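Thioredoxin-like protein (Klebsiella pneumoniae subsp. pneumoniae MGH 78578, PDB 3TY1) probably binds carbohydrate, as relatives with the galactose mutarotase (aldose 1-epimerase) supersandwich fold do, although its substrate and any catalytic activity remain unestablished. Local coordinates at residues R162-E167 with D174-T179; V195-A200 with G340-F345; G78-W83 with F214-L219. All coordinates share one frame; numbering follows the deposited sequence.

Contact 1: residues R162-E167 with D174-T179; sequences RGLVKE and DLQTLT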
loop_
_atom_site.group_PDB
_atom_site.type_symbol
_atom_site.label_atom_id
_atom_site.label_comp_id
_atom_site.label_asym_id
_atom_site.label_seq_id
_atom_site.Cartn_x
_atom_site.Cartn_y
_atom_site.Cartn_z
ATOM N N ARG A 162 -14.775 -9.500 19.918
ATOM C CA ARG A 162 -14.986 -8.090 19.558
ATOM C C ARG A 162 -13.787 -7.545 18.809
ATOM O O ARG A 162 -12.656 -7.887 19.122
ATOM C CB ARG A 162 -15.197 -7.208 20.810
ATOM C CG ARG A 162 -16.485 -7.432 21.524
ATOM C CD ARG A 162 -16.665 -6.501 22.730
ATOM N NE ARG A 162 -15.819 -6.902 23.832
ATOM C CZ ARG A 162 -16.096 -7.873 24.700
ATOM N NH1 ARG A 162 -17.232 -8.575 24.637
ATOM N NH2 ARG A 162 -15.212 -8.147 25.650
ATOM N N GLY A 163 -14.058 -6.682 17.827
ATOM C CA GLY A 163 -13.032 -6.007 17.048
ATOM C C GLY A 163 -13.432 -4.601 16.647
ATOM O O GLY A 163 -14.436 -4.444 15.961
ATOM N N LEU A 164 -12.657 -3.598 17.073
ATOM C CA LEU A 164 -12.917 -2.180 16.741
ATOM C C LEU A 164 -12.234 -1.856 15.411
ATOM O O LEU A 164 -11.013 -1.950 15.309
ATOM C CB LEU A 164 -12.351 -1.270 17.814
ATOM C CG LEU A 164 -12.584 0.248 17.707
ATOM C CD1 LEU A 164 -14.056 0.519 17.669
ATOM C CD2 LEU A 164 -11.867 1.005 18.879
ATOM N N VAL A 165 -13.023 -1.488 14.414
ATOM C CA VAL A 165 -12.574 -1.155 13.056
ATOM C C VAL A 165 -12.859 0.326 12.827
ATOM O O VAL A 165 -14.007 0.785 12.874
ATOM C CB VAL A 165 -13.290 -2.027 12.051
ATOM C CG1 VAL A 165 -12.797 -1.719 10.644
ATOM C CG2 VAL A 165 -13.034 -3.506 12.368
ATOM N N LYS A 166 -11.806 1.096 12.627
ATOM C CA LYS A 166 -11.909 2.541 12.594
ATOM C C LYS A 166 -11.803 3.119 11.204
ATOM O O LYS A 166 -10.995 2.655 10.388
ATOM C CB LYS A 166 -10.823 3.168 13.450
ATOM C CG LYS A 166 -10.824 2.800 14.922
ATOM C CD LYS A 166 -9.724 3.652 15.614
ATOM C CE LYS A 166 -9.722 3.555 17.119
ATOM N NZ LYS A 166 -8.663 4.474 17.669
ATOM N N GLU A 167 -12.610 4.149 10.950
ATOM C CA GLU A 167 -12.595 4.905 9.705
ATOM C C GLU A 167 -12.483 6.374 10.149
ATOM O O GLU A 167 -13.474 7.091 10.127
ATOM C CB GLU A 167 -13.868 4.647 8.880
ATOM C CG GLU A 167 -14.033 3.145 8.437
ATOM C CD GLU A 167 -15.324 2.867 7.683
ATOM O OE1 GLU A 167 -15.463 3.346 6.540
ATOM O OE2 GLU A 167 -16.204 2.140 8.209
ATOM N N ASP A 174 -15.046 10.419 11.567
ATOM C CA ASP A 174 -14.537 9.574 12.648
ATOM C C ASP A 174 -15.636 8.583 12.990
ATOM O O ASP A 174 -16.342 8.685 14.011
ATOM C CB ASP A 174 -14.015 10.357 13.875
ATOM C CG ASP A 174 -13.111 9.483 14.789
ATOM O OD1 ASP A 174 -12.855 8.287 14.440
ATOM O OD2 ASP A 174 -12.631 9.983 15.842
ATOM N N LEU A 175 -15.820 7.653 12.068
ATOM C CA LEU A 175 -16.756 6.569 12.218
ATOM C C LEU A 175 -15.975 5.364 12.708
ATOM O O LEU A 175 -14.887 5.064 12.183
ATOM C CB LEU A 175 -17.426 6.272 10.887
ATOM C CG LEU A 175 -18.434 7.274 10.314
ATOM C CD1 LEU A 175 -18.901 6.692 9.008
ATOM C CD2 LEU A 175 -19.608 7.557 11.267
ATOM N N GLN A 176 -16.503 4.684 13.724
ATOM C CA GLN A 176 -15.851 3.500 14.260
ATOM C C GLN A 176 -16.908 2.448 14.586
ATOM O O GLN A 176 -17.922 2.762 15.190
ATOM C CB GLN A 176 -15.056 3.844 15.526
ATOM C CG GLN A 176 -14.118 5.052 15.402
ATOM C CD GLN A 176 -13.262 5.282 16.648
ATOM O OE1 GLN A 176 -13.210 4.450 17.541
ATOM N NE2 GLN A 176 -12.570 6.388 16.683
ATOM N N THR A 177 -16.637 1.203 14.229
ATOM C CA THR A 177 -17.559 0.104 14.464
ATOM C C THR A 177 -16.961 -0.922 15.399
ATOM O O THR A 177 -15.908 -1.476 15.096
ATOM C CB THR A 177 -17.904 -0.592 13.145
ATOM O OG1 THR A 177 -18.448 0.387 12.264
ATOM C CG2 THR A 177 -18.941 -1.709 13.396
ATOM N N LEU A 178 -17.602 -1.125 16.549
ATOM C CA LEU A 178 -17.204 -2.184 17.464
ATOM C C LEU A 178 -17.982 -3.381 16.993
ATOM O O LEU A 178 -19.178 -3.512 17.284
ATOM C CB LEU A 178 -17.481 -1.849 18.930
ATOM C CG LEU A 178 -17.026 -2.896 19.974
ATOM C CD1 LEU A 178 -15.533 -3.220 19.846
ATOM C CD2 LEU A 178 -17.359 -2.421 21.427
ATOM N N THR A 179 -17.310 -4.252 16.235
ATOM C CA THR A 179 -17.926 -5.485 15.752
ATOM C C THR A 179 -17.958 -6.510 16.882
ATOM O O THR A 179 -17.070 -6.504 17.759
ATOM C CB THR A 179 -17.202 -6.106 14.548
ATOM O OG1 THR A 179 -15.936 -6.599 14.966
ATOM C CG2 THR A 179 -17.028 -5.128 13.360
HETATM O O HOH W 1 -16.252 1.346 10.934
HETATM O O HOH W 2 -10.402 6.911 18.622
#

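Contact 2: residues V195-A200 with G340-F345; sequences VLTNHA and GASAQF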
loop_
_atom_site.group_PDB
_atom_site.type_symbol
_atom_site.label_atom_id
_atom_site.label_comp_id
_atom_site.label_asym_id
_atom_site.label_seq_id
_atom_site.Cartn_x
_atom_site.Cartn_y
_atom_site.Cartn_z
ATOM N N VAL A 195 -21.878 -2.332 16.610
ATOM C CA VAL A 195 -22.297 -0.986 16.967
ATOM C C VAL A 195 -21.408 0.037 16.239
ATOM O O VAL A 195 -20.216 0.124 16.495
ATOM C CB VAL A 195 -22.238 -0.709 18.501
ATOM C CG1 VAL A 195 -22.778 0.710 18.806
ATOM C CG2 VAL A 195 -23.008 -1.775 19.310
ATOM N N LEU A 196 -21.994 0.773 15.306
ATOM C CA LEU A 196 -21.318 1.863 14.605
ATOM C C LEU A 196 -21.525 3.110 15.455
ATOM O O LEU A 196 -22.674 3.388 15.871
ATOM C CB LEU A 196 -21.954 2.085 13.240
ATOM C CG LEU A 196 -21.524 3.311 12.426
ATOM C CD1 LEU A 196 -20.099 3.180 11.957
ATOM C CD2 LEU A 196 -22.456 3.500 11.273
ATOM N N THR A 197 -20.451 3.839 15.725
ATOM C CA THR A 197 -20.538 5.103 16.450
ATOM C C THR A 197 -19.857 6.223 15.684
ATOM O O THR A 197 -18.752 6.066 15.145
ATOM C CB THR A 197 -19.950 5.010 17.866
ATOM O OG1 THR A 197 -20.627 3.978 18.576
ATOM C CG2 THR A 197 -20.117 6.299 18.639
ATOM N N ASN A 198 -20.543 7.365 15.631
ATOM C CA ASN A 198 -19.978 8.566 15.035
ATOM C C ASN A 198 -19.296 9.338 16.154
ATOM O O ASN A 198 -19.961 9.941 16.993
ATOM C CB ASN A 198 -21.054 9.409 14.364
ATOM C CG ASN A 198 -20.516 10.693 13.799
ATOM O OD1 ASN A 198 -19.311 10.894 13.739
ATOM N ND2 ASN A 198 -21.400 11.551 13.332
ATOM N N HIS A 199 -17.965 9.281 16.181
ATOM C CA HIS A 199 -17.183 9.973 17.218
ATOM C C HIS A 199 -16.911 11.430 16.890
ATOM O O HIS A 199 -16.273 12.119 17.677
ATOM C CB HIS A 199 -15.850 9.243 17.458
ATOM C CG HIS A 199 -15.989 7.907 18.117
ATOM N ND1 HIS A 199 -15.598 7.680 19.417
ATOM C CD2 HIS A 199 -16.437 6.720 17.650
ATOM C CE1 HIS A 199 -15.829 6.419 19.736
ATOM N NE2 HIS A 199 -16.336 5.810 18.681
ATOM N N ALA A 200 -17.383 11.908 15.741
ATOM C CA ALA A 200 -17.142 13.283 15.312
ATOM C C ALA A 200 -18.165 14.217 15.945
ATOM O O ALA A 200 -19.130 13.769 16.557
ATOM C CB ALA A 200 -17.207 13.366 13.808
ATOM N N GLY A 340 -21.869 11.803 18.055
ATOM C CA GLY A 340 -21.900 10.974 19.254
ATOM C C GLY A 340 -22.910 9.833 19.231
ATOM O O GLY A 340 -22.962 9.071 20.173
ATOM N N ALA A 341 -23.703 9.697 18.172
ATOM C CA ALA A 341 -24.768 8.700 18.154
ATOM C C ALA A 341 -24.234 7.357 17.629
ATOM O O ALA A 341 -23.162 7.279 17.002
ATOM C CB ALA A 341 -25.908 9.172 17.304
ATOM N N SER A 342 -25.001 6.314 17.926
ATOM C CA SER A 342 -24.695 4.958 17.556
ATOM C C SER A 342 -25.828 4.316 16.758
ATOM O O SER A 342 -26.978 4.677 16.900
ATOM C CB SER A 342 -24.432 4.148 18.823
ATOM O OG SER A 342 -23.195 4.519 19.388
ATOM N N ALA A 343 -25.468 3.377 15.885
ATOM C CA ALA A 343 -26.404 2.565 15.136
ATOM C C ALA A 343 -26.023 1.116 15.429
ATOM O O ALA A 343 -24.831 0.766 15.324
ATOM C CB ALA A 343 -26.257 2.841 13.672
ATOM N N GLN A 344 -27.012 0.284 15.755
ATOM C CA GLN A 344 -26.801 -1.134 16.051
ATOM C C GLN A 344 -27.172 -2.008 14.875
ATOM O O GLN A 344 -28.046 -1.670 14.089
ATOM C CB GLN A 344 -27.622 -1.560 17.289
ATOM C CG GLN A 344 -27.242 -0.851 18.598
ATOM C CD GLN A 344 -27.772 0.585 18.718
ATOM O OE1 GLN A 344 -28.762 0.951 18.070
ATOM N NE2 GLN A 344 -27.099 1.408 19.543
ATOM N N PHE A 345 -26.486 -3.149 14.762
ATOM C CA PHE A 345 -26.726 -4.154 13.729
ATOM C C PHE A 345 -26.700 -5.533 14.411
ATOM O O PHE A 345 -25.643 -6.020 14.821
ATOM C CB PHE A 345 -25.687 -4.003 12.597
ATOM C CG PHE A 345 -25.678 -2.604 12.016
ATOM C CD1 PHE A 345 -26.638 -2.213 11.100
ATOM C CD2 PHE A 345 -24.756 -1.660 12.457
ATOM C CE1 PHE A 345 -26.682 -0.899 10.614
ATOM C CE2 PHE A 345 -24.774 -0.344 11.962
ATOM C CZ PHE A 345 -25.745 0.031 11.044
#

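Contact 3: residues G78-W83 with F214-L219; sequences GSRMGW and FGTPIL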
loop_
_atom_site.group_PDB
_atom_site.type_symbol
_atom_site.label_atom_id
_atom_site.label_comp_id
_atom_site.label_asym_id
_atom_site.label_seq_id
_atom_site.Cartn_x
_atom_site.Cartn_y
_atom_site.Cartn_z
ATOM N N GLY A 78 -21.616 -31.228 9.001
ATOM C CA GLY A 78 -21.558 -31.787 7.647
ATOM C C GLY A 78 -21.764 -30.771 6.531
ATOM O O GLY A 78 -22.025 -31.141 5.400
ATOM N N SER A 79 -21.635 -29.483 6.834
ATOM C CA SER A 79 -21.886 -28.443 5.842
ATOM C C SER A 79 -20.974 -27.250 6.137
ATOM O O SER A 79 -20.033 -27.334 6.956
ATOM C CB SER A 79 -23.387 -28.065 5.864
ATOM O OG SER A 79 -23.756 -27.127 4.848
ATOM N N ARG A 80 -21.240 -26.147 5.459
ATOM C CA ARG A 80 -20.474 -24.923 5.670
ATOM C C ARG A 80 -21.197 -23.733 5.135
ATOM O O ARG A 80 -22.046 -23.871 4.261
ATOM C CB ARG A 80 -19.115 -24.967 4.963
ATOM C CG ARG A 80 -19.172 -24.856 3.468
ATOM C CD ARG A 80 -17.832 -24.487 2.810
ATOM N NE ARG A 80 -18.129 -24.315 1.379
ATOM C CZ ARG A 80 -17.259 -23.974 0.423
ATOM N NH1 ARG A 80 -15.991 -23.702 0.696
ATOM N NH2 ARG A 80 -17.690 -23.881 -0.828
HETATM N N MSE A 81 -20.816 -22.563 5.651
HETATM C CA MSE A 81 -21.195 -21.297 5.079
HETATM C C MSE A 81 -19.894 -20.759 4.490
HETATM O O MSE A 81 -18.905 -20.527 5.206
HETATM C CB MSE A 81 -21.734 -20.311 6.126
HETATM C CG MSE A 81 -22.932 -20.797 6.951
HETATM SE SE MSE A 81 -23.490 -19.308 8.120
HETATM C CE MSE A 81 -24.646 -20.404 9.143
ATOM N N GLY A 82 -19.879 -20.576 3.188
ATOM C CA GLY A 82 -18.699 -20.048 2.520
ATOM C C GLY A 82 -18.686 -20.481 1.090
ATOM O O GLY A 82 -19.622 -21.197 0.609
ATOM N N TRP A 83 -17.612 -20.095 0.416
ATOM C CA TRP A 83 -17.444 -20.380 -1.015
ATOM C C TRP A 83 -15.979 -20.404 -1.381
ATOM O O TRP A 83 -15.133 -20.020 -0.584
ATOM C CB TRP A 83 -18.191 -19.335 -1.851
ATOM C CG TRP A 83 -17.670 -17.887 -1.716
ATOM C CD1 TRP A 83 -17.719 -17.097 -0.626
ATOM C CD2 TRP A 83 -17.095 -17.088 -2.774
ATOM N NE1 TRP A 83 -17.169 -15.862 -0.908
ATOM C CE2 TRP A 83 -16.776 -15.838 -2.224
ATOM C CE3 TRP A 83 -16.799 -17.339 -4.134
ATOM C CZ2 TRP A 83 -16.167 -14.800 -2.985
ATOM C CZ3 TRP A 83 -16.195 -16.336 -4.889
ATOM C CH2 TRP A 83 -15.894 -15.068 -4.315
ATOM N N PHE A 214 -22.729 -17.735 0.213
ATOM C CA PHE A 214 -22.947 -19.175 0.443
ATOM C C PHE A 214 -22.747 -19.902 -0.877
ATOM O O PHE A 214 -23.322 -19.515 -1.887
ATOM C CB PHE A 214 -24.381 -19.441 0.966
ATOM C CG PHE A 214 -24.737 -18.628 2.176
ATOM C CD1 PHE A 214 -24.401 -19.056 3.456
ATOM C CD2 PHE A 214 -25.351 -17.389 2.032
ATOM C CE1 PHE A 214 -24.720 -18.276 4.587
ATOM C CE2 PHE A 214 -25.638 -16.610 3.129
ATOM C CZ PHE A 214 -25.340 -17.065 4.436
ATOM N N GLY A 215 -21.889 -20.918 -0.866
ATOM C CA GLY A 215 -21.638 -21.736 -2.058
ATOM C C GLY A 215 -22.012 -23.164 -1.721
ATOM O O GLY A 215 -22.902 -23.419 -0.850
ATOM N N THR A 216 -21.354 -24.108 -2.386
ATOM C CA THR A 216 -21.589 -25.524 -2.099
ATOM C C THR A 216 -21.191 -25.827 -0.635
ATOM O O THR A 216 -20.308 -25.166 -0.103
ATOM C CB THR A 216 -20.811 -26.457 -3.073
ATOM O OG1 THR A 216 -19.411 -26.222 -2.934
ATOM C CG2 THR A 216 -21.216 -26.200 -4.512
ATOM N N PRO A 217 -21.811 -26.828 0.013
ATOM C CA PRO A 217 -22.835 -27.779 -0.433
ATOM C C PRO A 217 -24.270 -27.307 -0.338
ATOM O O PRO A 217 -25.175 -28.090 -0.632
ATOM C CB PRO A 217 -22.660 -28.945 0.534
ATOM C CG PRO A 217 -22.186 -28.286 1.815
ATOM C CD PRO A 217 -21.418 -27.068 1.426
ATOM N N ILE A 218 -24.506 -26.077 0.116
ATOM C CA ILE A 218 -25.880 -25.543 0.195
ATOM C C ILE A 218 -26.371 -25.167 -1.186
ATOM O O ILE A 218 -27.440 -25.593 -1.608
ATOM C CB ILE A 218 -25.989 -24.349 1.133
ATOM C CG1 ILE A 218 -25.547 -24.749 2.556
ATOM C CG2 ILE A 218 -27.417 -23.858 1.157
ATOM C CD1 ILE A 218 -25.480 -23.589 3.555
ATOM N N LEU A 219 -25.572 -24.378 -1.898
ATOM C CA LEU A 219 -25.912 -23.924 -3.243
ATOM C C LEU A 219 -25.657 -25.069 -4.202
ATOM O O LEU A 219 -24.654 -25.763 -4.094
ATOM C CB LEU A 219 -25.101 -22.686 -3.655
ATOM C CG LEU A 219 -25.501 -22.007 -4.946
ATOM C CD1 LEU A 219 -26.904 -21.427 -4.856
ATOM C CD2 LEU A 219 -24.471 -20.889 -5.258
HETATM O O HOH W 3 -22.282 -22.226 1.963
#

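Contact 1: residues R162-E167 with D174-T179
The antiparallel beta hairpin of strands 159-169 and 173-183 supplies this contact, in which Gly163, Val165 and Glu167 face Thr179, Thr177 and Leu175 as hydrogen-bonded pairs. The central pair is the most regular: Val165 N to Thr177 O and the return bond from Thr177 N to Val165 O are both nearly straight. At Gly163 the carbonyl has two donors. Thr179 N comes from above its plane, while the hydroxyl OG1 of Thr179 sits on a lone pair in that plane, 2.8 Å from Gly163 O. A chi1 of 69° swings this hydroxyl between the backbone N and the carbonyl carbon, where it reaches across the ladder, and a glycine opposite puts no side chain in its way.

On the face of Leu164, Lys166, Gln176 and Leu178, the extended lysine runs alongside the glutamine, its CE 3.6 Å from Gln176 OE1. The amide of Gln176 is fixed from its NE2 end: one N-H points almost straight at Asp174 OD1, 3.0 Å away, and a water links NE2 to Lys166 NZ. Asp174 OD1 is also bonded to Ser168. Leu178 CD1 lies 4.2 Å from Leu164 CB, a small apolar contact between leucines that are only partly exposed.

The face of Val165, Glu167 and Thr177 holds a second water, which donates to Val165 O and Glu167 OE2 and accepts from Thr177 OG1. The carboxylate of Glu167 also receives the backbone N-H groups of Tyr119 and Glu120, which ties the hairpin to strand 114-119. Flanked on both sides by further antiparallel strands, the hairpin forms part of the large sheet of the beta-supersandwich that the galactose mutarotase family shares.

Contact 2: residues V195-A200 with G340-F345
Strands 195-198 and 342-345 run antiparallel, their axes 4.6 Å apart at the closest and 167° between their directions. Leu196 and Ala343 make the hydrogen-bonded pair, with Leu196 N to Ala343 O and Ala343 N to Leu196 O both at 2.8 Å; Val195 with Gln344 and Thr197 with Ser342 are the non-hydrogen-bonded pairs around it. The pairing then runs past the strand ends. Asn198 N gives a straight bond to Ala341 O, and Gly340 N makes only a weak one to Asn198 O. Gly340 has a positive phi, a conformation that favours glycine where the chain turns into the strand.

Among the side chains, Thr197 and Ser342 meet hydroxyl to hydroxyl, OG1 to OG at 2.7 Å, in a hydrogen bond that either could donate. Each hydroxyl stands anti to its own carbonyl carbon (chi1 -57° in Thr197, -72° in Ser342), and this aims the two oxygens at each other across the ladder. On the same face Val195 CG1 rests against Ser342 CB at 3.8 Å, a beta-branched side chain well suited to an extended strand.

On the other face the pair Leu196 and Ala343 is apolar. Leu196 CB approaches the edge of the Phe345 ring, 3.9 Å from CE2 and near the ring plane, and also borders the small methyl of Ala343. Asn198 closes its strand with an Asx turn, OD1 accepting from Ala200 N, while its ND2 is bonded to the carbonyls of Leu337 and Tyr202.

Strand 189-198 is flanked on its other edge by strand 173-183, through backbone bonds of Val195 and Thr197 to Leu178 and Gln176. Leu196, Ala343 and Phe345 pack on Tyr206 of strand 204-214, and Leu337 of strand 335-337 touches both Leu196 and Ala343.

Contact 3: residues G78-W83 with F214-L219
Three hydrogen bonds cross where the short edge strand 79-81 meets the loop after strand 204-214. Arg80 grips one atom, the carbonyl oxygen of Thr216, side-on with two nitrogens: NE at 2.8 Å and NH2 at 3.0 Å, the oxygen lying close to the guanidinium plane. The NE bond arrives almost in line with the C=O. A chi1 of 72° and an extended chain from CG to NE carry the group there, and NH1 forms a salt bridge with Asp84. Gly82 O lies over one face of this guanidinium, offset toward its rim, and accepts from Gly215 N at 2.7 Å, the donor standing above the carbonyl plane. Gly82 adopts backbone angles that call for glycine, and Gly215, lacking a side chain, fits close against Gly82 O and Trp83 CB.

A water adds to the polar network, accepting from Gly82 N and lying 2.8 Å from Arg80 O and 3.1 Å from Gly215 O.

Packing contacts flank these bonds. Met81, present as selenomethionine, runs beside Phe214 in a Met-aromatic contact, SE 5.3 Å from the ring centroid. Its unbranched chain lies along the ring edge, with CG also in the ring plane. Pro217, preceded by a cis peptide bond, sets its CD against Arg80 CG at 3.8 Å. Two further contacts set carbon against oxygen: Pro217 CG on Ser79 OG and Ile218 CD1 on Arg80 O.

Trp83 NE1 is bonded to Glu112 O, and its indole meets Phe170 of the third subunit edge-to-face. With no ladder of paired strands here, an arginine gripping a loop carbonyl is a main polar link, and Asp84 would be expected to offset its positive charge.

Overall arrangement
Contacts 1 and 2 belong to one large antiparallel sheet: contact 1 ends at strand 173-183 and contact 2 begins at its neighbour 189-198. Their centres are about 9 Å apart, and Asp174 O to His199 N, a probable hydrogen bond at 2.8 Å, joins them directly. Contact 3 lies across the chain's centre, about 29 Å from contact 1 and 33 Å from contact 2, centre to centre. Contacts 1 and 3 are largely buried, whereas contact 2 reaches the surface at Gly340 and Gln344. The chemistry follows: regular backbone ladders carry contacts 1 and 2, but an arginine clamp, glycines and an aromatic edge bind an edge strand to a loop in contact 3.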